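Local coordinates for type-iv like pilin ttha1219 (Thermus thermophilus, PDB 5G23), which is a type IV pilin-like protein, resembling type II secretion pseudopilins, that probably takes part in natural competence and DNA uptake through the type IV pilus system, at residues B[141-146]-B[220-225]. Numbering follows the deposited sequence.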
# COMPACT_ATOMS: atom_id res chain seq x y z
N GLN B 141 -2.61 -12.72 13.58
CA GLN B 141 -3.40 -13.75 12.90
C GLN B 141 -4.54 -13.12 12.20
O GLN B 141 -5.36 -12.39 12.83
CB GLN B 141 -3.93 -14.78 13.91
CG GLN B 141 -2.81 -15.64 14.48
CD GLN B 141 -2.31 -16.63 13.47
OE1 GLN B 141 -3.10 -17.39 12.86
NE2 GLN B 141 -1.01 -16.64 13.27
N VAL B 142 -4.65 -13.37 10.90
CA VAL B 142 -5.80 -12.93 10.11
C VAL B 142 -6.86 -14.02 10.29
O VAL B 142 -6.68 -15.10 9.79
CB VAL B 142 -5.40 -12.65 8.62
CG1 VAL B 142 -6.62 -12.26 7.80
CG2 VAL B 142 -4.41 -11.50 8.58
N GLU B 143 -7.94 -13.69 11.00
CA GLU B 143 -8.99 -14.66 11.36
C GLU B 143 -10.14 -14.68 10.34
O GLU B 143 -10.91 -15.63 10.29
CB GLU B 143 -9.54 -14.35 12.71
CG GLU B 143 -8.43 -14.56 13.74
CD GLU B 143 -8.84 -14.26 15.16
OE1 GLU B 143 -9.94 -13.71 15.41
OE2 GLU B 143 -8.00 -14.55 16.01
N ALA B 144 -10.24 -13.64 9.53
CA ALA B 144 -11.28 -13.57 8.47
C ALA B 144 -10.91 -12.61 7.39
O ALA B 144 -10.40 -11.51 7.67
CB ALA B 144 -12.64 -13.23 9.08
N PHE B 145 -11.14 -13.03 6.14
CA PHE B 145 -11.00 -12.20 4.96
C PHE B 145 -12.22 -12.52 4.13
O PHE B 145 -12.54 -13.66 3.87
CB PHE B 145 -9.70 -12.43 4.13
CG PHE B 145 -9.58 -11.62 2.88
CD1 PHE B 145 -9.71 -10.26 2.89
CD2 PHE B 145 -9.26 -12.22 1.66
CE1 PHE B 145 -9.59 -9.51 1.71
CE2 PHE B 145 -9.14 -11.49 0.45
CZ PHE B 145 -9.26 -10.12 0.50
N ARG B 146 -13.00 -11.47 3.88
CA ARG B 146 -14.30 -11.62 3.17
C ARG B 146 -14.32 -10.60 2.06
O ARG B 146 -13.85 -9.42 2.22
CB ARG B 146 -15.53 -11.37 4.08
CG ARG B 146 -15.63 -12.28 5.26
CD ARG B 146 -15.92 -13.72 4.82
NE ARG B 146 -16.22 -14.50 6.02
CZ ARG B 146 -15.32 -15.21 6.68
NH1 ARG B 146 -14.05 -15.28 6.27
NH2 ARG B 146 -15.68 -15.80 7.83
N ARG B 220 -7.16 -12.35 23.37
CA ARG B 220 -6.35 -11.56 22.38
C ARG B 220 -7.00 -10.24 22.02
O ARG B 220 -8.25 -10.09 22.08
CB ARG B 220 -6.10 -12.39 21.14
CG ARG B 220 -5.11 -13.51 21.40
CD ARG B 220 -5.05 -14.48 20.27
NE ARG B 220 -4.46 -13.93 19.07
CZ ARG B 220 -3.19 -14.10 18.67
NH1 ARG B 220 -2.31 -14.64 19.44
NH2 ARG B 220 -2.82 -13.63 17.50
N LEU B 221 -6.18 -9.27 21.65
CA LEU B 221 -6.71 -8.01 21.11
C LEU B 221 -7.16 -8.24 19.68
O LEU B 221 -6.39 -8.76 18.87
CB LEU B 221 -5.62 -6.94 21.12
CG LEU B 221 -5.92 -5.51 20.70
CD1 LEU B 221 -4.93 -4.51 21.25
CD2 LEU B 221 -5.77 -5.45 19.20
N ARG B 222 -8.37 -7.81 19.36
CA ARG B 222 -8.94 -7.93 18.02
C ARG B 222 -9.27 -6.60 17.43
O ARG B 222 -9.65 -5.66 18.16
CB ARG B 222 -10.15 -8.82 18.00
CG ARG B 222 -9.79 -10.27 18.02
CD ARG B 222 -10.98 -11.24 18.07
NE ARG B 222 -10.33 -12.57 17.97
CZ ARG B 222 -9.74 -13.23 18.97
NH1 ARG B 222 -9.94 -12.91 20.25
NH2 ARG B 222 -9.00 -14.30 18.71
N ALA B 223 -9.04 -6.48 16.12
CA ALA B 223 -9.46 -5.28 15.36
C ALA B 223 -9.94 -5.74 13.98
O ALA B 223 -9.55 -6.80 13.50
CB ALA B 223 -8.32 -4.33 15.20
N GLU B 224 -10.83 -4.96 13.42
CA GLU B 224 -11.42 -5.29 12.11
C GLU B 224 -11.52 -4.08 11.23
O GLU B 224 -11.42 -2.94 11.68
CB GLU B 224 -12.81 -5.92 12.30
CG GLU B 224 -13.83 -4.87 12.83
CD GLU B 224 -15.19 -5.43 13.17
OE1 GLU B 224 -15.46 -6.65 12.97
OE2 GLU B 224 -16.00 -4.62 13.72
N LYS B 225 -11.68 -4.31 9.93
CA LYS B 225 -11.82 -3.25 9.05
C LYS B 225 -12.69 -3.69 7.87
O LYS B 225 -12.48 -4.73 7.31
CB LYS B 225 -10.49 -2.73 8.54
CG LYS B 225 -10.67 -1.34 7.91
CD LYS B 225 -9.35 -0.81 7.44
CE LYS B 225 -9.51 0.53 6.75
NZ LYS B 225 -9.79 1.57 7.77
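Glu143 and Arg222 form a side-on bidentate salt bridge: Arg222 NE donates to Glu143 OE1 at 2.8 Å with an N-H...O angle of 167°, and Arg222 NH2 to Glu143 OE2 at 2.9 Å. Both oxygens use their syn lone pairs, and the carboxylate and guanidinium planes are only 29° apart. The two separate bonds define a two-point pairing, with which the nearly coplanar groups agree; a large turn of either would probably strain or break a bond. Beyond CG the Glu143 chain is fully extended (chi2 179°), which carries the carboxylate over to the guanidinium edge. At the same end, Arg220 meets Gln141 more loosely: Arg220 NH2 lies 3.6 Å from the aliphatic Gln141 CG, while the Gln141 amide turns off to the carbonyl of Asp138 through NE2.

Second-shell bonds help to position these groups. Strand 173-184 runs between the two segments in an antiparallel sheet, accounting for the 9.5 Å that separates the CA atoms of Glu143 and Arg222. From that strand, Ser183 OG hydrogen-bonds both Glu143 OE2 and Arg220 NE. Asp218 pairs with Arg222 NH1, giving the guanidinium a second carboxylate. A classic beta bulge at Glu143 and Ala144, both facing Leu181, interrupts the regular pairing beside the bridge. With alanine at Arg222, Glu143 would probably keep Ser183 but lose the cation it shares with Asp218, and the link over strand 173-184 would go. The chemistry is thus that of a partly exposed, charge-paired network joining strands 141-151 and 221-230 on the face turned away from helix 44-61, against which Leu221 and Ala223 pack.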